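PDB 5VXV: peroxisomal membrane protein PEX15 from Saccharomyces cerevisiae, which anchors the AAA-ATPase subunits Pex1 and Pex6 to the peroxisomal membrane, supporting extraction of the receptor Pex5. Local coordinates for residues K90-I102 against D142-Q156. Numbering follows the deposited sequence.
Sequences KLLVINKFFRCCI and DVVGLQELIEIFIFQ
Asn-95 sits as a knob among Gly-145, Glu-148, Leu-149 and Ile-152, and its amide nitrogen serves two acceptors. ND2 gives one hydrogen to Gly-145 O at 3.1 Å, almost within the amide plane and on a carbonyl lone pair, although that oxygen already accepts from Leu-149 N. The other goes to the anti lone pair of Glu-148 OE1 at 2.8 Å, the amide and carboxylate planes standing 75° apart. A shorter serine here would probably leave Gly-145 O and Glu-148 OE1 without this shared donor and open a gap beside Leu-149.

Charge pairing is looser: Arg-99 and Glu-148 form a salt bridge whose hydrogen bond is weak (NH1 to OE2, 3.4 Å), while Arg-99 NH2 pairs with Asp-50 on helix 39-51. A water ties Arg-99 NH2, Glu-148 OE1 and Leu-92 O together.

Apolar contacts flank this polar centre. Leu-91 lays CD2 against the bare backbone of Gly-145, 3.3 Å from its C, its branch swung away from the backbone N by a chi1 of -175°. Leu-149 CD1 meets Phe-98 CD2 at 3.8 Å, and further along Ile-102 CD1 rests on Ile-152 CG2 (3.6 Å).

Helix segments 91-102 and 143-156 run nearly parallel, 15° apart with axes 9.2 Å at closest. Helix 112-136 bridges their parent helices in sequence and packs on both, making 91-108 and 143-161 alternate members of an up-and-down array in this helical, probably cytoplasmic, domain.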
loop_
_atom_site.group_PDB
_atom_site.type_symbol
_atom_site.label_atom_id
_atom_site.label_comp_id
_atom_site.label_asym_id
_atom_site.label_seq_id
_atom_site.Cartn_x
_atom_site.Cartn_y
_atom_site.Cartn_z
ATOM N N LYS A 90 -11.134 -1.151 7.430
ATOM C CA LYS A 90 -10.763 -1.719 6.134
ATOM C C LYS A 90 -9.256 -1.561 5.935
ATOM O O LYS A 90 -8.792 -0.834 5.049
ATOM C CB LYS A 90 -11.565 -1.054 5.002
ATOM C CG LYS A 90 -13.038 -1.457 4.994
ATOM C CD LYS A 90 -13.815 -0.836 3.834
ATOM C CE LYS A 90 -13.223 -1.211 2.488
ATOM N NZ LYS A 90 -14.133 -0.887 1.349
ATOM N N LEU A 91 -8.486 -2.273 6.759
ATOM C CA LEU A 91 -7.035 -2.153 6.699
ATOM C C LEU A 91 -6.466 -2.729 5.407
ATOM O O LEU A 91 -5.446 -2.239 4.913
ATOM C CB LEU A 91 -6.416 -2.841 7.913
ATOM C CG LEU A 91 -4.903 -2.712 8.088
ATOM C CD1 LEU A 91 -4.467 -1.253 8.092
ATOM C CD2 LEU A 91 -4.485 -3.393 9.377
ATOM N N LEU A 92 -7.100 -3.759 4.839
ATOM C CA LEU A 92 -6.578 -4.331 3.601
ATOM C C LEU A 92 -6.649 -3.329 2.453
ATOM O O LEU A 92 -5.792 -3.346 1.563
ATOM C CB LEU A 92 -7.333 -5.615 3.247
ATOM C CG LEU A 92 -7.229 -6.772 4.248
ATOM C CD1 LEU A 92 -7.908 -8.026 3.706
ATOM C CD2 LEU A 92 -5.778 -7.074 4.606
ATOM N N VAL A 93 -7.648 -2.445 2.461
ATOM C CA VAL A 93 -7.726 -1.409 1.435
ATOM C C VAL A 93 -6.685 -0.327 1.689
ATOM O O VAL A 93 -6.086 0.210 0.750
ATOM C CB VAL A 93 -9.148 -0.825 1.377
ATOM C CG1 VAL A 93 -9.218 0.321 0.380
ATOM C CG2 VAL A 93 -10.135 -1.916 1.004
ATOM N N ILE A 94 -6.469 0.023 2.959
ATOM C CA ILE A 94 -5.371 0.918 3.315
ATOM C C ILE A 94 -4.059 0.369 2.775
ATOM O O ILE A 94 -3.236 1.108 2.220
ATOM C CB ILE A 94 -5.331 1.118 4.843
ATOM C CG1 ILE A 94 -6.518 1.981 5.282
ATOM C CG2 ILE A 94 -4.017 1.762 5.289
ATOM C CD1 ILE A 94 -6.835 1.905 6.758
ATOM N N ASN A 95 -3.854 -0.943 2.905
ATOM C CA ASN A 95 -2.630 -1.554 2.399
ATOM C C ASN A 95 -2.549 -1.458 0.880
ATOM O O ASN A 95 -1.478 -1.182 0.328
ATOM C CB ASN A 95 -2.549 -3.010 2.857
ATOM C CG ASN A 95 -2.314 -3.135 4.353
ATOM O OD1 ASN A 95 -1.933 -2.169 5.013
ATOM N ND2 ASN A 95 -2.540 -4.326 4.893
ATOM N N LYS A 96 -3.669 -1.687 0.184
ATOM C CA LYS A 96 -3.683 -1.498 -1.264
ATOM C C LYS A 96 -3.305 -0.069 -1.633
ATOM O O LYS A 96 -2.523 0.153 -2.564
ATOM C CB LYS A 96 -5.059 -1.843 -1.839
ATOM C CG LYS A 96 -5.411 -3.323 -1.814
ATOM C CD LYS A 96 -6.703 -3.605 -2.569
ATOM C CE LYS A 96 -7.059 -5.083 -2.504
ATOM N NZ LYS A 96 -8.275 -5.426 -3.303
ATOM N N PHE A 97 -3.855 0.916 -0.917
ATOM C CA PHE A 97 -3.535 2.310 -1.203
ATOM C C PHE A 97 -2.040 2.570 -1.063
ATOM O O PHE A 97 -1.421 3.188 -1.937
ATOM C CB PHE A 97 -4.333 3.229 -0.278
ATOM C CG PHE A 97 -3.974 4.679 -0.416
ATOM C CD1 PHE A 97 -4.578 5.470 -1.381
ATOM C CD2 PHE A 97 -3.025 5.251 0.415
ATOM C CE1 PHE A 97 -4.238 6.803 -1.511
ATOM C CE2 PHE A 97 -2.683 6.584 0.289
ATOM C CZ PHE A 97 -3.291 7.359 -0.676
ATOM N N PHE A 98 -1.436 2.103 0.034
ATOM C CA PHE A 98 -0.002 2.304 0.214
ATOM C C PHE A 98 0.788 1.646 -0.913
ATOM O O PHE A 98 1.759 2.221 -1.418
ATOM C CB PHE A 98 0.448 1.767 1.577
ATOM C CG PHE A 98 0.047 2.635 2.749
ATOM C CD1 PHE A 98 0.115 4.017 2.668
ATOM C CD2 PHE A 98 -0.398 2.064 3.932
ATOM C CE1 PHE A 98 -0.248 4.810 3.742
ATOM C CE2 PHE A 98 -0.763 2.855 5.009
ATOM C CZ PHE A 98 -0.688 4.229 4.911
ATOM N N ARG A 99 0.378 0.449 -1.339
ATOM C CA ARG A 99 1.083 -0.209 -2.435
ATOM C C ARG A 99 0.980 0.606 -3.720
ATOM O O ARG A 99 1.921 0.638 -4.520
ATOM C CB ARG A 99 0.541 -1.622 -2.646
ATOM C CG ARG A 99 0.966 -2.609 -1.568
ATOM C CD ARG A 99 0.780 -4.054 -2.019
ATOM N NE ARG A 99 -0.628 -4.416 -2.157
ATOM C CZ ARG A 99 -1.358 -5.008 -1.214
ATOM N NH1 ARG A 99 -0.828 -5.322 -0.039
ATOM N NH2 ARG A 99 -2.630 -5.290 -1.451
ATOM N N CYS A 100 -0.156 1.277 -3.934
ATOM C CA CYS A 100 -0.302 2.122 -5.116
ATOM C C CYS A 100 0.616 3.338 -5.043
ATOM O O CYS A 100 1.208 3.734 -6.052
ATOM C CB CYS A 100 -1.759 2.554 -5.279
ATOM S SG CYS A 100 -2.869 1.208 -5.753
ATOM N N CYS A 101 0.750 3.943 -3.859
ATOM C CA CYS A 101 1.702 5.040 -3.700
ATOM C C CYS A 101 3.122 4.570 -3.988
ATOM O O CYS A 101 3.906 5.283 -4.626
ATOM C CB CYS A 101 1.612 5.616 -2.287
ATOM S SG CYS A 101 0.033 6.398 -1.888
ATOM N N ILE A 102 3.464 3.367 -3.529
ATOM C CA ILE A 102 4.789 2.809 -3.776
ATOM C C ILE A 102 5.016 2.618 -5.271
ATOM O O ILE A 102 6.105 2.884 -5.789
ATOM C CB ILE A 102 4.947 1.489 -2.999
ATOM C CG1 ILE A 102 4.994 1.770 -1.494
ATOM C CG2 ILE A 102 6.195 0.727 -3.443
ATOM C CD1 ILE A 102 4.748 0.552 -0.630
ATOM N N ASP A 142 -7.115 -6.008 13.349
ATOM C CA ASP A 142 -7.065 -6.946 12.226
ATOM C C ASP A 142 -5.647 -7.505 12.168
ATOM O O ASP A 142 -4.737 -6.867 11.635
ATOM C CB ASP A 142 -7.455 -6.238 10.932
ATOM C CG ASP A 142 -7.344 -7.127 9.705
ATOM O OD1 ASP A 142 -6.916 -8.293 9.822
ATOM O OD2 ASP A 142 -7.682 -6.639 8.607
ATOM N N VAL A 143 -5.464 -8.703 12.724
ATOM C CA VAL A 143 -4.124 -9.265 12.892
ATOM C C VAL A 143 -3.456 -9.476 11.538
ATOM O O VAL A 143 -2.296 -9.099 11.332
ATOM C CB VAL A 143 -4.200 -10.571 13.706
ATOM C CG1 VAL A 143 -2.919 -11.386 13.584
ATOM C CG2 VAL A 143 -4.483 -10.259 15.168
ATOM N N VAL A 144 -4.177 -10.081 10.593
ATOM C CA VAL A 144 -3.588 -10.382 9.289
ATOM C C VAL A 144 -3.312 -9.097 8.519
ATOM O O VAL A 144 -2.257 -8.948 7.888
ATOM C CB VAL A 144 -4.495 -11.339 8.496
ATOM C CG1 VAL A 144 -3.943 -11.565 7.088
ATOM C CG2 VAL A 144 -4.620 -12.663 9.228
ATOM N N GLY A 145 -4.246 -8.150 8.557
ATOM C CA GLY A 145 -4.018 -6.877 7.893
ATOM C C GLY A 145 -2.848 -6.117 8.484
ATOM O O GLY A 145 -2.099 -5.451 7.763
ATOM N N LEU A 146 -2.673 -6.203 9.806
ATOM C CA LEU A 146 -1.571 -5.498 10.454
ATOM C C LEU A 146 -0.230 -6.128 10.099
ATOM O O LEU A 146 0.737 -5.411 9.819
ATOM C CB LEU A 146 -1.779 -5.473 11.970
ATOM C CG LEU A 146 -0.695 -4.763 12.787
ATOM C CD1 LEU A 146 -0.442 -3.352 12.273
ATOM C CD2 LEU A 146 -1.087 -4.730 14.255
ATOM N N GLN A 147 -0.149 -7.462 10.087
ATOM C CA GLN A 147 1.062 -8.114 9.597
ATOM C C GLN A 147 1.401 -7.629 8.194
ATOM O O GLN A 147 2.553 -7.291 7.903
ATOM C CB GLN A 147 0.905 -9.638 9.601
ATOM C CG GLN A 147 2.160 -10.360 9.098
ATOM C CD GLN A 147 1.971 -11.852 8.909
ATOM O OE1 GLN A 147 0.883 -12.387 9.111
ATOM N NE2 GLN A 147 3.038 -12.529 8.505
ATOM N N GLU A 148 0.402 -7.584 7.309
ATOM C CA GLU A 148 0.653 -7.149 5.938
ATOM C C GLU A 148 1.155 -5.712 5.903
ATOM O O GLU A 148 2.066 -5.382 5.134
ATOM C CB GLU A 148 -0.617 -7.292 5.095
ATOM C CG GLU A 148 -0.423 -6.926 3.622
ATOM C CD GLU A 148 -1.676 -7.124 2.786
ATOM O OE1 GLU A 148 -2.669 -6.400 3.003
ATOM O OE2 GLU A 148 -1.667 -8.010 1.906
ATOM N N LEU A 149 0.566 -4.843 6.726
ATOM C CA LEU A 149 0.965 -3.438 6.750
ATOM C C LEU A 149 2.434 -3.292 7.131
ATOM O O LEU A 149 3.185 -2.548 6.488
ATOM C CB LEU A 149 0.070 -2.669 7.724
ATOM C CG LEU A 149 0.441 -1.211 8.001
ATOM C CD1 LEU A 149 0.394 -0.384 6.724
ATOM C CD2 LEU A 149 -0.480 -0.631 9.061
ATOM N N ILE A 150 2.868 -3.993 8.179
ATOM C CA ILE A 150 4.261 -3.883 8.596
ATOM C C ILE A 150 5.178 -4.462 7.527
ATOM O O ILE A 150 6.268 -3.938 7.275
ATOM C CB ILE A 150 4.476 -4.566 9.959
ATOM C CG1 ILE A 150 3.519 -3.991 11.011
ATOM C CG2 ILE A 150 5.923 -4.395 10.414
ATOM C CD1 ILE A 150 3.631 -2.490 11.222
ATOM N N GLU A 151 4.747 -5.536 6.865
ATOM C CA GLU A 151 5.605 -6.149 5.860
ATOM C C GLU A 151 5.694 -5.293 4.599
ATOM O O GLU A 151 6.726 -5.308 3.920
ATOM C CB GLU A 151 5.118 -7.568 5.565
ATOM C CG GLU A 151 5.369 -8.501 6.752
ATOM C CD GLU A 151 5.174 -9.968 6.432
ATOM O OE1 GLU A 151 4.739 -10.285 5.305
ATOM O OE2 GLU A 151 5.459 -10.805 7.319
ATOM N N ILE A 152 4.656 -4.511 4.284
ATOM C CA ILE A 152 4.796 -3.506 3.230
ATOM C C ILE A 152 5.879 -2.505 3.610
ATOM O O ILE A 152 6.775 -2.195 2.819
ATOM C CB ILE A 152 3.456 -2.796 2.966
ATOM C CG1 ILE A 152 2.441 -3.757 2.349
ATOM C CG2 ILE A 152 3.660 -1.597 2.033
ATOM C CD1 ILE A 152 1.023 -3.213 2.325
ATOM N N PHE A 153 5.802 -1.979 4.833
ATOM C CA PHE A 153 6.778 -0.994 5.283
ATOM C C PHE A 153 8.197 -1.537 5.162
ATOM O O PHE A 153 9.086 -0.868 4.625
ATOM C CB PHE A 153 6.469 -0.587 6.726
ATOM C CG PHE A 153 7.356 0.505 7.255
ATOM C CD1 PHE A 153 8.556 0.200 7.874
ATOM C CD2 PHE A 153 6.985 1.835 7.142
ATOM C CE1 PHE A 153 9.375 1.199 8.363
ATOM C CE2 PHE A 153 7.800 2.839 7.632
ATOM C CZ PHE A 153 8.996 2.520 8.241
ATOM N N ILE A 154 8.425 -2.759 5.643
ATOM C CA ILE A 154 9.779 -3.306 5.664
ATOM C C ILE A 154 10.217 -3.723 4.263
ATOM O O ILE A 154 11.278 -3.308 3.781
ATOM C CB ILE A 154 9.867 -4.478 6.658
ATOM C CG1 ILE A 154 9.639 -3.964 8.082
ATOM C CG2 ILE A 154 11.223 -5.175 6.549
ATOM C CD1 ILE A 154 9.590 -5.044 9.147
ATOM N N PHE A 155 9.416 -4.551 3.588
ATOM C CA PHE A 155 9.893 -5.180 2.359
ATOM C C PHE A 155 9.743 -4.270 1.144
ATOM O O PHE A 155 10.586 -4.299 0.242
ATOM C CB PHE A 155 9.158 -6.501 2.124
ATOM C CG PHE A 155 9.434 -7.544 3.172
ATOM C CD1 PHE A 155 10.735 -7.867 3.519
ATOM C CD2 PHE A 155 8.395 -8.192 3.815
ATOM C CE1 PHE A 155 10.994 -8.820 4.487
ATOM C CE2 PHE A 155 8.646 -9.142 4.783
ATOM C CZ PHE A 155 9.947 -9.457 5.121
ATOM N N GLN A 156 8.681 -3.469 1.082
ATOM C CA GLN A 156 8.486 -2.617 -0.083
ATOM C C GLN A 156 9.132 -1.246 0.066
ATOM O O GLN A 156 9.605 -0.687 -0.931
ATOM C CB GLN A 156 6.992 -2.455 -0.378
ATOM C CG GLN A 156 6.284 -3.771 -0.670
ATOM C CD GLN A 156 5.100 -3.608 -1.607
ATOM O OE1 GLN A 156 5.051 -2.681 -2.416
ATOM N NE2 GLN A 156 4.140 -4.521 -1.506
HETATM O O HOH W 1 -9.268 -4.415 8.599
HETATM O O HOH W 2 -4.345 -5.757 0.940
HETATM O O HOH W 3 3.568 -1.657 -4.757
#